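Long-range contacts in FACT complex subunit SPT16 (Ashbya gossypii, PDB 6A8M), which probably acts in the FACT complex as a histone chaperone that destabilizes and restores nucleosomes during transcription elongation, and takes part in replication and DNA repair: residues A[180-185]-A[422-427]; A[255-260]-A[292-297]; A[319-324]-A[415-420]. All coordinates share one frame; numbering follows the deposited sequence.

Contact 1 of 3, residues A[180-185]-A[422-427]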
ATOM      1  N   LYS A 180      12.583  10.384   3.150  1.00 18.43           N
ATOM      2  CA  LYS A 180      12.023   9.867   4.392  1.00 17.27           C
ATOM      3  C   LYS A 180      11.150   8.652   4.121  1.00 15.50           C
ATOM      4  O   LYS A 180      11.234   7.638   4.826  1.00 15.54           O
ATOM      5  CB  LYS A 180      11.226  10.971   5.087  1.00 20.88           C
ATOM      6  CG  LYS A 180      10.639  10.565   6.405  1.00 27.91           C
ATOM      7  CD  LYS A 180       9.862  11.710   7.083  1.00 32.42           C
ATOM      8  CE  LYS A 180       8.668  12.187   6.259  1.00 33.43           C
ATOM      9  NZ  LYS A 180       7.775  13.117   7.045  1.00 33.18           N
ATOM     10  N   GLU A 181      10.313   8.738   3.087  1.00 12.25           N
ATOM     11  CA  GLU A 181       9.421   7.634   2.765  1.00 13.47           C
ATOM     12  C   GLU A 181      10.204   6.396   2.384  1.00 13.45           C
ATOM     13  O   GLU A 181       9.806   5.277   2.728  1.00 13.28           O
ATOM     14  CB  GLU A 181       8.505   8.042   1.622  1.00 14.17           C
ATOM     15  CG  GLU A 181       7.594   9.217   1.983  1.00 14.21           C
ATOM     16  CD  GLU A 181       6.693   9.629   0.830  1.00 14.41           C
ATOM     17  OE1 GLU A 181       5.465   9.467   0.938  1.00 12.78           O
ATOM     18  OE2 GLU A 181       7.213  10.100  -0.191  1.00 16.47           O
ATOM     19  N   GLN A 182      11.288   6.568   1.619  1.00 14.71           N
ATOM     20  CA  GLN A 182      12.086   5.408   1.248  1.00 15.24           C
ATOM     21  C   GLN A 182      12.673   4.734   2.495  1.00 14.15           C
ATOM     22  O   GLN A 182      12.713   3.502   2.568  1.00 15.17           O
ATOM     23  CB  GLN A 182      13.171   5.812   0.250  1.00 16.64           C
ATOM     24  CG  GLN A 182      12.605   6.245  -1.127  1.00 12.45           C
ATOM     25  CD  GLN A 182      13.698   6.403  -2.146  1.00 15.01           C
ATOM     26  OE1 GLN A 182      14.700   5.684  -2.107  1.00 17.74           O
ATOM     27  NE2 GLN A 182      13.508   7.326  -3.090  1.00 16.56           N
ATOM     28  N   ALA A 183      13.042   5.523   3.511  1.00 15.32           N
ATOM     29  CA  ALA A 183      13.534   4.942   4.757  1.00 14.88           C
ATOM     30  C   ALA A 183      12.434   4.148   5.454  1.00 14.10           C
ATOM     31  O   ALA A 183      12.659   3.015   5.892  1.00 14.05           O
ATOM     32  CB  ALA A 183      14.081   6.039   5.676  1.00 16.27           C
ATOM     33  N   TYR A 184      11.221   4.703   5.529  1.00 12.96           N
ATOM     34  CA  TYR A 184      10.143   3.950   6.169  1.00 14.36           C
ATOM     35  C   TYR A 184       9.852   2.658   5.418  1.00 13.47           C
ATOM     36  O   TYR A 184       9.539   1.632   6.038  1.00 13.70           O
ATOM     37  CB  TYR A 184       8.879   4.795   6.282  1.00 14.64           C
ATOM     38  CG  TYR A 184       9.048   6.037   7.134  1.00 13.97           C
ATOM     39  CD1 TYR A 184       9.888   6.045   8.258  1.00 17.07           C
ATOM     40  CD2 TYR A 184       8.344   7.195   6.824  1.00 14.79           C
ATOM     41  CE1 TYR A 184      10.036   7.193   9.021  1.00 18.07           C
ATOM     42  CE2 TYR A 184       8.465   8.341   7.597  1.00 17.29           C
ATOM     43  CZ  TYR A 184       9.313   8.334   8.690  1.00 20.63           C
ATOM     44  OH  TYR A 184       9.439   9.486   9.438  1.00 23.70           O
ATOM     45  N   LEU A 185       9.920   2.692   4.080  1.00 10.94           N
ATOM     46  CA  LEU A 185       9.719   1.474   3.299  1.00 11.07           C
ATOM     47  C   LEU A 185      10.816   0.446   3.565  1.00 14.12           C
ATOM     48  O   LEU A 185      10.546  -0.765   3.546  1.00 14.72           O
ATOM     49  CB  LEU A 185       9.660   1.802   1.797  1.00 12.30           C
ATOM     50  CG  LEU A 185       8.367   2.502   1.399  1.00 11.32           C
ATOM     51  CD1 LEU A 185       8.584   3.212   0.060  1.00 11.12           C
ATOM     52  CD2 LEU A 185       7.245   1.517   1.251  1.00 13.14           C
ATOM     53  N   GLN A 422      12.616  -0.930  -4.607  1.00 14.07           N
ATOM     54  CA  GLN A 422      12.669   0.520  -4.628  1.00 14.98           C
ATOM     55  C   GLN A 422      13.485   0.972  -5.828  1.00 15.11           C
ATOM     56  O   GLN A 422      14.621   0.535  -5.999  1.00 15.74           O
ATOM     57  CB  GLN A 422      13.316   1.043  -3.345  1.00 12.50           C
ATOM     58  CG  GLN A 422      13.547   2.532  -3.348  1.00 14.80           C
ATOM     59  CD  GLN A 422      12.249   3.311  -3.203  1.00 16.92           C
ATOM     60  OE1 GLN A 422      11.470   3.081  -2.272  1.00 17.40           O
ATOM     61  NE2 GLN A 422      12.008   4.236  -4.122  1.00 18.55           N
ATOM     62  N   LEU A 423      12.927   1.862  -6.649  1.00 14.42           N
ATOM     63  CA  LEU A 423      13.727   2.505  -7.692  1.00 14.74           C
ATOM     64  C   LEU A 423      14.536   3.617  -7.057  1.00 16.40           C
ATOM     65  O   LEU A 423      13.959   4.530  -6.459  1.00 16.33           O
ATOM     66  CB  LEU A 423      12.842   3.081  -8.799  1.00 18.51           C
ATOM     67  CG  LEU A 423      12.439   2.196  -9.975  1.00 22.96           C
ATOM     68  CD1 LEU A 423      13.668   1.752 -10.791  1.00 24.73           C
ATOM     69  CD2 LEU A 423      11.667   1.009  -9.470  1.00 21.02           C
ATOM     70  N   THR A 424      15.861   3.552  -7.191  1.00 15.75           N
ATOM     71  CA  THR A 424      16.759   4.614  -6.762  1.00 16.42           C
ATOM     72  C   THR A 424      17.581   5.120  -7.942  1.00 18.59           C
ATOM     73  O   THR A 424      17.543   4.568  -9.048  1.00 18.88           O
ATOM     74  CB  THR A 424      17.710   4.134  -5.656  1.00 16.58           C
ATOM     75  OG1 THR A 424      18.725   3.315  -6.236  1.00 18.60           O
ATOM     76  CG2 THR A 424      16.946   3.312  -4.632  1.00 14.68           C
ATOM     77  N   SER A 425      18.343   6.189  -7.695  1.00 19.43           N
ATOM     78  CA  SER A 425      19.211   6.696  -8.756  1.00 21.81           C
ATOM     79  C   SER A 425      20.237   5.647  -9.168  1.00 23.91           C
ATOM     80  O   SER A 425      20.682   5.633 -10.322  1.00 26.91           O
ATOM     81  CB  SER A 425      19.908   7.991  -8.312  1.00 22.98           C
ATOM     82  OG  SER A 425      18.971   9.027  -8.058  1.00 22.95           O
ATOM     83  N   GLY A 426      20.613   4.758  -8.250  1.00 23.39           N
ATOM     84  CA  GLY A 426      21.508   3.661  -8.552  1.00 23.81           C
ATOM     85  C   GLY A 426      20.845   2.455  -9.158  1.00 26.81           C
ATOM     86  O   GLY A 426      21.509   1.443  -9.413  1.00 29.54           O
ATOM     87  N   GLY A 427      19.543   2.542  -9.412  1.00 25.12           N
ATOM     88  CA  GLY A 427      18.798   1.460 -10.001  1.00 23.17           C
ATOM     89  C   GLY A 427      17.865   0.822  -8.997  1.00 20.78           C
ATOM     90  O   GLY A 427      17.693   1.307  -7.874  1.00 17.81           O
TER
HETATM   91  O   HOH W   1      13.113   2.417   0.030  1.00 15.94           O
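The side-chain amides of Q182 and Q422 lie flat on one another, an amide-amide stack with planes 2° apart, where the start of helix 179-208 meets the hairpin end of strand 412-424 in the aminopeptidase-like (pita-bread) domain of SPT16. CD of Q182 sits 3.4 Å from NE2 of Q422, and CG of Q182 is 3.6 Å from OE1 of Q422. The two chains cross at about a right angle: Q182 reaches out extended from the helix, whereas Q422 folds back at its second torsion (72°), which lays its amide across the approaching chain. L185 flanks the stack, its CD1 3.7 Å from OE1 of Q422.

No direct hydrogen bond joins the segments. A water does so instead, donating to the helix carbonyl O of Q182 and to OE1 of Q422, 2.9 Å away. Each amide is steadied from its own side. NE2 of Q182 bonds to the carbonyl of K177, just ahead of the helix; NE2 of Q422 reaches the carbonyl O of L423 at 3.1 Å, nearly straight (174°) and in its own amide plane, and makes a weak bond to G392.

Beyond the stack, the strand turns back through a type I turn from T424 to G427. There the carbonyl O of G427 accepts twice, from the backbone N of T424 and, on a lone pair, from T424 OG1 at 2.8 Å.

Contact 2 of 3, residues A[255-260]-A[292-297]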
ATOM      1  N   ASP A 255       2.776  -2.348  12.064  1.00 13.97           N
ATOM      2  CA  ASP A 255       1.521  -3.094  12.002  1.00 16.50           C
ATOM      3  C   ASP A 255       1.568  -4.033  10.791  1.00 12.90           C
ATOM      4  O   ASP A 255       2.492  -3.990   9.982  1.00 13.78           O
ATOM      5  CB  ASP A 255       0.326  -2.119  11.935  1.00 19.96           C
ATOM      6  CG  ASP A 255      -1.010  -2.762  12.324  1.00 23.90           C
ATOM      7  OD1 ASP A 255      -1.046  -3.951  12.695  1.00 23.85           O
ATOM      8  OD2 ASP A 255      -2.029  -2.037  12.264  1.00 25.95           O
ATOM      9  N   TRP A 256       0.559  -4.880  10.659  1.00 13.72           N
ATOM     10  CA  TRP A 256       0.408  -5.664   9.439  1.00 13.24           C
ATOM     11  C   TRP A 256      -0.207  -4.820   8.326  1.00 12.83           C
ATOM     12  O   TRP A 256      -1.099  -4.005   8.569  1.00 15.39           O
ATOM     13  CB  TRP A 256      -0.493  -6.878   9.681  1.00 14.76           C
ATOM     14  CG  TRP A 256       0.130  -7.941  10.512  1.00 11.00           C
ATOM     15  CD1 TRP A 256      -0.199  -8.285  11.796  1.00 12.85           C
ATOM     16  CD2 TRP A 256       1.204  -8.807  10.126  1.00 14.61           C
ATOM     17  NE1 TRP A 256       0.593  -9.320  12.221  1.00 13.70           N
ATOM     18  CE2 TRP A 256       1.472  -9.650  11.225  1.00 11.61           C
ATOM     19  CE3 TRP A 256       1.967  -8.951   8.964  1.00 16.17           C
ATOM     20  CZ2 TRP A 256       2.466 -10.625  11.197  1.00 15.72           C
ATOM     21  CZ3 TRP A 256       2.960  -9.912   8.940  1.00 18.04           C
ATOM     22  CH2 TRP A 256       3.194 -10.747  10.042  1.00 17.18           C
ATOM     23  N   ALA A 257       0.249  -5.051   7.084  1.00 12.49           N
ATOM     24  CA  ALA A 257      -0.447  -4.479   5.934  1.00 12.65           C
ATOM     25  C   ALA A 257      -1.691  -5.274   5.561  1.00 13.36           C
ATOM     26  O   ALA A 257      -2.624  -4.727   4.948  1.00 15.17           O
ATOM     27  CB  ALA A 257       0.487  -4.399   4.726  1.00 12.99           C
ATOM     28  N   TYR A 258      -1.701  -6.557   5.902  1.00 12.60           N
ATOM     29  CA  TYR A 258      -2.801  -7.482   5.661  1.00 12.33           C
ATOM     30  C   TYR A 258      -2.515  -8.703   6.527  1.00 13.84           C
ATOM     31  O   TYR A 258      -1.403  -8.881   7.032  1.00 11.07           O
ATOM     32  CB  TYR A 258      -2.932  -7.859   4.163  1.00 12.78           C
ATOM     33  CG  TYR A 258      -1.717  -8.541   3.590  1.00 11.95           C
ATOM     34  CD1 TYR A 258      -0.651  -7.802   3.066  1.00 12.71           C
ATOM     35  CD2 TYR A 258      -1.617  -9.930   3.579  1.00 13.02           C
ATOM     36  CE1 TYR A 258       0.470  -8.443   2.556  1.00 13.12           C
ATOM     37  CE2 TYR A 258      -0.514 -10.572   3.064  1.00 15.37           C
ATOM     38  CZ  TYR A 258       0.531  -9.821   2.554  1.00 15.09           C
ATOM     39  OH  TYR A 258       1.639 -10.470   2.066  1.00 13.48           O
ATOM     40  N   SER A 259      -3.525  -9.543   6.699  1.00 14.05           N
ATOM     41  CA  SER A 259      -3.335 -10.770   7.462  1.00 14.86           C
ATOM     42  C   SER A 259      -2.443 -11.729   6.678  1.00 15.29           C
ATOM     43  O   SER A 259      -2.684 -11.954   5.489  1.00 14.97           O
ATOM     44  CB  SER A 259      -4.681 -11.436   7.763  1.00 16.00           C
ATOM     45  OG  SER A 259      -5.395 -10.740   8.778  1.00 16.75           O
ATOM     46  N   PRO A 260      -1.416 -12.305   7.303  1.00 13.20           N
ATOM     47  CA  PRO A 260      -0.514 -13.215   6.585  1.00 13.89           C
ATOM     48  C   PRO A 260      -1.269 -14.357   5.921  1.00 13.89           C
ATOM     49  O   PRO A 260      -2.262 -14.850   6.442  1.00 14.21           O
ATOM     50  CB  PRO A 260       0.407 -13.746   7.688  1.00 14.80           C
ATOM     51  CG  PRO A 260       0.380 -12.674   8.758  1.00 17.46           C
ATOM     52  CD  PRO A 260      -1.007 -12.067   8.699  1.00 14.87           C
ATOM     53  N   GLY A 292       3.089  -9.018   4.870  1.00 12.28           N
ATOM     54  CA  GLY A 292       3.378  -7.641   4.525  1.00 10.67           C
ATOM     55  C   GLY A 292       3.171  -6.758   5.725  1.00 11.84           C
ATOM     56  O   GLY A 292       2.160  -6.888   6.411  1.00 12.22           O
ATOM     57  N   ILE A 293       4.096  -5.835   5.950  1.00 14.21           N
ATOM     58  CA  ILE A 293       4.162  -5.021   7.156  1.00 15.32           C
ATOM     59  C   ILE A 293       3.944  -3.570   6.751  1.00 15.46           C
ATOM     60  O   ILE A 293       4.175  -3.191   5.601  1.00 14.47           O
ATOM     61  CB  ILE A 293       5.528  -5.222   7.841  1.00 15.23           C
ATOM     62  CG1 ILE A 293       5.560  -6.592   8.535  1.00 16.56           C
ATOM     63  CG2 ILE A 293       5.897  -4.093   8.806  1.00 13.96           C
ATOM     64  CD1 ILE A 293       4.762  -6.626   9.824  1.00 16.92           C
ATOM     65  N   ARG A 294       3.457  -2.762   7.694  1.00 12.63           N
ATOM     66  CA  ARG A 294       3.456  -1.315   7.548  1.00 13.68           C
ATOM     67  C   ARG A 294       4.337  -0.722   8.636  1.00 12.82           C
ATOM     68  O   ARG A 294       4.274  -1.140   9.798  1.00 13.22           O
ATOM     69  CB  ARG A 294       2.037  -0.694   7.657  1.00 16.83           C
ATOM     70  CG  ARG A 294       1.006  -1.200   6.646  1.00 21.77           C
ATOM     71  CD  ARG A 294      -0.246  -0.281   6.632  1.00 28.41           C
ATOM     72  NE  ARG A 294      -0.754  -0.028   7.980  1.00 37.18           N
ATOM     73  CZ  ARG A 294      -1.838  -0.592   8.516  1.00 44.19           C
ATOM     74  NH1 ARG A 294      -2.575  -1.450   7.820  1.00 46.26           N
ATOM     75  NH2 ARG A 294      -2.195  -0.280   9.757  1.00 47.29           N
ATOM     76  N   TYR A 295       5.178   0.233   8.262  1.00 12.91           N
ATOM     77  CA  TYR A 295       5.872   1.045   9.253  1.00 12.14           C
ATOM     78  C   TYR A 295       5.587   2.503   8.971  1.00 13.76           C
ATOM     79  O   TYR A 295       5.885   2.996   7.875  1.00 15.74           O
ATOM     80  CB  TYR A 295       7.377   0.809   9.259  1.00 14.55           C
ATOM     81  CG  TYR A 295       7.998   1.601  10.352  1.00 14.07           C
ATOM     82  CD1 TYR A 295       7.744   1.289  11.685  1.00 14.83           C
ATOM     83  CD2 TYR A 295       8.816   2.675  10.079  1.00 16.20           C
ATOM     84  CE1 TYR A 295       8.310   2.040  12.707  1.00 18.26           C
ATOM     85  CE2 TYR A 295       9.394   3.421  11.092  1.00 18.92           C
ATOM     86  CZ  TYR A 295       9.126   3.104  12.405  1.00 19.89           C
ATOM     87  OH  TYR A 295       9.699   3.841  13.425  1.00 20.66           O
ATOM     88  N   LYS A 296       5.057   3.199   9.973  1.00 12.13           N
ATOM     89  CA  LYS A 296       4.559   4.571   9.805  1.00 13.86           C
ATOM     90  C   LYS A 296       3.741   4.692   8.523  1.00 14.21           C
ATOM     91  O   LYS A 296       3.879   5.653   7.757  1.00 15.62           O
ATOM     92  CB  LYS A 296       5.700   5.575   9.833  1.00 17.66           C
ATOM     93  CG  LYS A 296       6.325   5.664  11.217  1.00 21.78           C
ATOM     94  CD  LYS A 296       7.389   6.767  11.300  1.00 27.74           C
ATOM     95  CE  LYS A 296       6.771   8.138  11.537  1.00 33.32           C
ATOM     96  NZ  LYS A 296       7.783   9.087  12.131  1.00 36.80           N
ATOM     97  N   ASN A 297       2.883   3.698   8.309  1.00 12.10           N
ATOM     98  CA  ASN A 297       1.867   3.565   7.261  1.00 13.00           C
ATOM     99  C   ASN A 297       2.455   3.152   5.910  1.00 12.40           C
ATOM    100  O   ASN A 297       1.670   2.964   4.965  1.00 14.50           O
ATOM    101  CB  ASN A 297       1.022   4.836   7.079  1.00 14.58           C
ATOM    102  CG  ASN A 297       0.392   5.312   8.396  1.00 17.59           C
ATOM    103  OD1 ASN A 297       0.575   6.456   8.819  1.00 21.38           O
ATOM    104  ND2 ASN A 297      -0.319   4.420   9.050  1.00 17.31           N
TER
HETATM  105  O   HOH W   2       0.738 -10.148   6.051  1.00 13.18           O
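R294 and D255 lie side by side on one face where strands 254-256 and 285-295 pair antiparallel in a sheet of the M24-like (pita-bread) domain, and NH2 of R294 forms a salt bridge with OD2 of D255 at 3.1 Å. Their flat groups stand steeply, 79° between guanidinium and carboxylate. The arginine bends at its third torsion (-49°), bringing one guanidinium face against the carbonyl O of W256, while its CG packs 3.7 Å from CA of A257. Cutting R294 back to an alanine would probably leave D255 without its salt-bridge mate and uncover A257. The backbones of D255 and R294 exchange two hydrogen bonds, and A257 N adds a third to G292 O.

The W256 ring is held between two residues: CD1 of I293 makes a CH-pi contact over one face, 4.1 Å from the six-membered ring's centroid, and CG of P260 covers the opposite face. G292 O meets its edge, 3.3 Å from CE3. The Y258 ring presses so close to G292 that a beta carbon would clash there.

Outward, W256 NE1 bonds to the carbonyl of E223 and Y258 OH to N301 on strand 298-308, while F195 of helix 179-208 meets W256 edge-to-face and touches I293.

Contact 3 of 3, residues A[319-324]-A[415-420]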
ATOM      1  N   ASP A 319      13.264 -22.946  -9.768  1.00 16.82           N
ATOM      2  CA  ASP A 319      14.480 -22.322 -10.285  1.00 15.93           C
ATOM      3  C   ASP A 319      14.147 -21.296 -11.352  1.00 17.21           C
ATOM      4  O   ASP A 319      14.724 -20.202 -11.377  1.00 18.20           O
ATOM      5  CB  ASP A 319      15.426 -23.379 -10.855  1.00 18.19           C
ATOM      6  CG  ASP A 319      16.054 -24.249  -9.783  1.00 20.74           C
ATOM      7  OD1 ASP A 319      16.053 -23.838  -8.596  1.00 18.47           O
ATOM      8  OD2 ASP A 319      16.564 -25.335 -10.145  1.00 21.36           O
ATOM      9  N   PHE A 320      13.235 -21.649 -12.259  1.00 17.12           N
ATOM     10  CA  PHE A 320      12.797 -20.714 -13.291  1.00 16.89           C
ATOM     11  C   PHE A 320      12.133 -19.485 -12.689  1.00 16.17           C
ATOM     12  O   PHE A 320      12.386 -18.359 -13.128  1.00 17.13           O
ATOM     13  CB  PHE A 320      11.835 -21.398 -14.263  1.00 15.27           C
ATOM     14  CG  PHE A 320      11.109 -20.419 -15.128  1.00 17.45           C
ATOM     15  CD1 PHE A 320      11.754 -19.847 -16.202  1.00 19.68           C
ATOM     16  CD2 PHE A 320       9.813 -20.005 -14.811  1.00 19.53           C
ATOM     17  CE1 PHE A 320      11.108 -18.917 -16.990  1.00 20.07           C
ATOM     18  CE2 PHE A 320       9.168 -19.066 -15.586  1.00 19.33           C
ATOM     19  CZ  PHE A 320       9.812 -18.523 -16.667  1.00 18.90           C
ATOM     20  N   LEU A 321      11.261 -19.680 -11.690  1.00 14.05           N
ATOM     21  CA  LEU A 321      10.583 -18.550 -11.060  1.00 13.60           C
ATOM     22  C   LEU A 321      11.588 -17.531 -10.535  1.00 14.77           C
ATOM     23  O   LEU A 321      11.391 -16.320 -10.689  1.00 14.47           O
ATOM     24  CB  LEU A 321       9.681 -19.054  -9.929  1.00 15.88           C
ATOM     25  CG  LEU A 321       8.920 -18.042  -9.086  1.00 17.56           C
ATOM     26  CD1 LEU A 321       7.916 -17.299  -9.955  1.00 16.54           C
ATOM     27  CD2 LEU A 321       8.218 -18.775  -7.948  1.00 18.62           C
ATOM     28  N   LEU A 322      12.693 -18.004  -9.944  1.00 16.21           N
ATOM     29  CA  LEU A 322      13.746 -17.090  -9.500  1.00 16.28           C
ATOM     30  C   LEU A 322      14.336 -16.304 -10.659  1.00 16.52           C
ATOM     31  O   LEU A 322      14.566 -15.089 -10.543  1.00 18.93           O
ATOM     32  CB  LEU A 322      14.863 -17.861  -8.802  1.00 18.14           C
ATOM     33  CG  LEU A 322      14.627 -18.320  -7.378  1.00 18.60           C
ATOM     34  CD1 LEU A 322      15.847 -19.136  -6.915  1.00 18.65           C
ATOM     35  CD2 LEU A 322      14.363 -17.127  -6.454  1.00 18.55           C
ATOM     36  N   LEU A 323      14.632 -16.991 -11.766  1.00 14.05           N
ATOM     37  CA  LEU A 323      15.200 -16.343 -12.947  1.00 16.70           C
ATOM     38  C   LEU A 323      14.236 -15.327 -13.532  1.00 17.41           C
ATOM     39  O   LEU A 323      14.653 -14.262 -13.998  1.00 17.49           O
ATOM     40  CB  LEU A 323      15.559 -17.397 -13.999  1.00 18.20           C
ATOM     41  CG  LEU A 323      16.656 -18.381 -13.570  1.00 19.23           C
ATOM     42  CD1 LEU A 323      16.930 -19.417 -14.628  1.00 21.52           C
ATOM     43  CD2 LEU A 323      17.929 -17.600 -13.246  1.00 22.55           C
ATOM     44  N   LEU A 324      12.939 -15.634 -13.506  1.00 16.23           N
ATOM     45  CA  LEU A 324      11.936 -14.704 -14.022  1.00 15.32           C
ATOM     46  C   LEU A 324      11.863 -13.443 -13.171  1.00 16.85           C
ATOM     47  O   LEU A 324      11.795 -12.323 -13.700  1.00 15.25           O
ATOM     48  CB  LEU A 324      10.572 -15.399 -14.079  1.00 14.40           C
ATOM     49  CG  LEU A 324       9.384 -14.488 -14.409  1.00 13.75           C
ATOM     50  CD1 LEU A 324       9.571 -13.957 -15.843  1.00 14.57           C
ATOM     51  CD2 LEU A 324       8.077 -15.247 -14.306  1.00 14.01           C
ATOM     52  N   LEU A 415       3.214 -21.863  -7.354  1.00 12.74           N
ATOM     53  CA  LEU A 415       4.466 -21.184  -7.049  1.00 12.16           C
ATOM     54  C   LEU A 415       4.193 -19.707  -6.890  1.00 13.71           C
ATOM     55  O   LEU A 415       3.436 -19.124  -7.669  1.00 14.81           O
ATOM     56  CB  LEU A 415       5.521 -21.370  -8.167  1.00 14.81           C
ATOM     57  CG  LEU A 415       5.880 -22.826  -8.474  1.00 18.48           C
ATOM     58  CD1 LEU A 415       6.725 -22.914  -9.746  1.00 21.67           C
ATOM     59  CD2 LEU A 415       6.621 -23.459  -7.293  1.00 17.86           C
ATOM     60  N   GLN A 416       4.852 -19.080  -5.922  1.00 12.80           N
ATOM     61  CA  GLN A 416       4.652 -17.654  -5.771  1.00 11.66           C
ATOM     62  C   GLN A 416       5.870 -17.033  -5.108  1.00 13.95           C
ATOM     63  O   GLN A 416       6.379 -17.553  -4.117  1.00 16.58           O
ATOM     64  CB  GLN A 416       3.381 -17.362  -4.963  1.00 13.41           C
ATOM     65  CG  GLN A 416       3.084 -15.892  -4.840  1.00 16.27           C
ATOM     66  CD  GLN A 416       1.698 -15.652  -4.312  1.00 16.58           C
ATOM     67  OE1 GLN A 416       1.350 -16.105  -3.197  1.00 17.48           O
ATOM     68  NE2 GLN A 416       0.881 -14.980  -5.111  1.00 17.70           N
ATOM     69  N   LEU A 417       6.309 -15.897  -5.643  1.00 14.17           N
ATOM     70  CA  LEU A 417       7.457 -15.188  -5.097  1.00 12.54           C
ATOM     71  C   LEU A 417       7.151 -13.704  -5.162  1.00 11.13           C
ATOM     72  O   LEU A 417       6.705 -13.227  -6.205  1.00 13.29           O
ATOM     73  CB  LEU A 417       8.709 -15.502  -5.928  1.00 15.51           C
ATOM     74  CG  LEU A 417      10.051 -14.995  -5.426  1.00 18.12           C
ATOM     75  CD1 LEU A 417      10.423 -15.719  -4.126  1.00 19.55           C
ATOM     76  CD2 LEU A 417      11.119 -15.200  -6.497  1.00 18.82           C
ATOM     77  N   ALA A 418       7.405 -12.975  -4.073  1.00  9.84           N
ATOM     78  CA  ALA A 418       7.219 -11.526  -4.091  1.00 10.91           C
ATOM     79  C   ALA A 418       8.310 -10.848  -3.281  1.00 10.90           C
ATOM     80  O   ALA A 418       8.755 -11.367  -2.259  1.00 11.44           O
ATOM     81  CB  ALA A 418       5.824 -11.117  -3.549  1.00 11.75           C
ATOM     82  N   ASP A 419       8.728  -9.664  -3.741  1.00 10.90           N
ATOM     83  CA  ASP A 419       9.682  -8.844  -3.017  1.00 10.18           C
ATOM     84  C   ASP A 419       9.330  -7.380  -3.211  1.00 11.74           C
ATOM     85  O   ASP A 419       8.696  -7.000  -4.200  1.00 12.43           O
ATOM     86  CB  ASP A 419      11.130  -9.104  -3.477  1.00 13.18           C
ATOM     87  CG  ASP A 419      11.701 -10.369  -2.864  1.00 13.34           C
ATOM     88  OD1 ASP A 419      11.967 -10.360  -1.650  1.00 14.41           O
ATOM     89  OD2 ASP A 419      11.860 -11.371  -3.587  1.00 14.88           O
ATOM     90  N   THR A 420       9.770  -6.559  -2.260  1.00  9.98           N
ATOM     91  CA  THR A 420       9.591  -5.113  -2.338  1.00 11.08           C
ATOM     92  C   THR A 420      10.821  -4.491  -2.994  1.00 10.89           C
ATOM     93  O   THR A 420      11.953  -4.766  -2.588  1.00 11.58           O
ATOM     94  CB  THR A 420       9.357  -4.561  -0.938  1.00 14.20           C
ATOM     95  OG1 THR A 420       8.206  -5.227  -0.392  1.00 12.76           O
ATOM     96  CG2 THR A 420       9.122  -3.056  -0.954  1.00 13.43           C
TER
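Helix 319-324 runs along strand 415-420 at only 31° to it, with the axes 9.3 Å apart and L321 opposite L417. This is a helix laid over an antiparallel sheet, one of the layers of the M24 pita-bread fold.

L321 carries the contact. With CG anti to the backbone N (chi1 177°), the side chain reaches across to the strand, and its CD2 settles between two leucines that point the same way from the strand: it lies 3.7 Å from CB of L415 and 3.9 Å from CB of L417. Between these two, the same methyl rests 3.9 Å from the backbone N of Q416, whose own side chain leaves in the other direction. L321 and L415 run alongside in opposite senses, so the methyl meets the CB of L415 and not its tip.

L322 joins from the next position on the helix. Its side chain does not start out toward the strand, but its end comes round to it, with CG anti to the carbonyl carbon (chi1 -77°), and crosses L417 at about a right angle, methyl to methyl, CD2 to CD2 at 3.8 Å. L321 also touches L399 and F401 of strand 394-405, so the helix rests on two neighbouring strands. D419 also pairs with R304 and K436.

The side chains that meet across the segments are all leucines, with no hydrogen bond between the segments. The attachment here is apolar, consistent with packing driven by burial of the leucines, while a directional tie comes just past the helical segment, from Q325 to D419.

Overall arrangement
All three contacts lie in the aminopeptidase-like domain of this N-terminal piece of SPT16. Contact 1 closes the longest loop, and contacts 2 and 3 follow one another inside it. Contacts 1 and 3 share strand 412-424, their centres about 21 Å apart: one uses its hairpin end, the other its middle, under helix 312-332. Contact 2 belongs to the other sheet, through strands 254-256 and 285-295, about 18 Å from contact 1 and 22 Å from contact 3, centre to centre. It touches contact 1, where OH of Y184 and NZ of K296, 3.2 Å apart, probably hydrogen-bond. Helix 179-208 thus contacts both sheets of the domain.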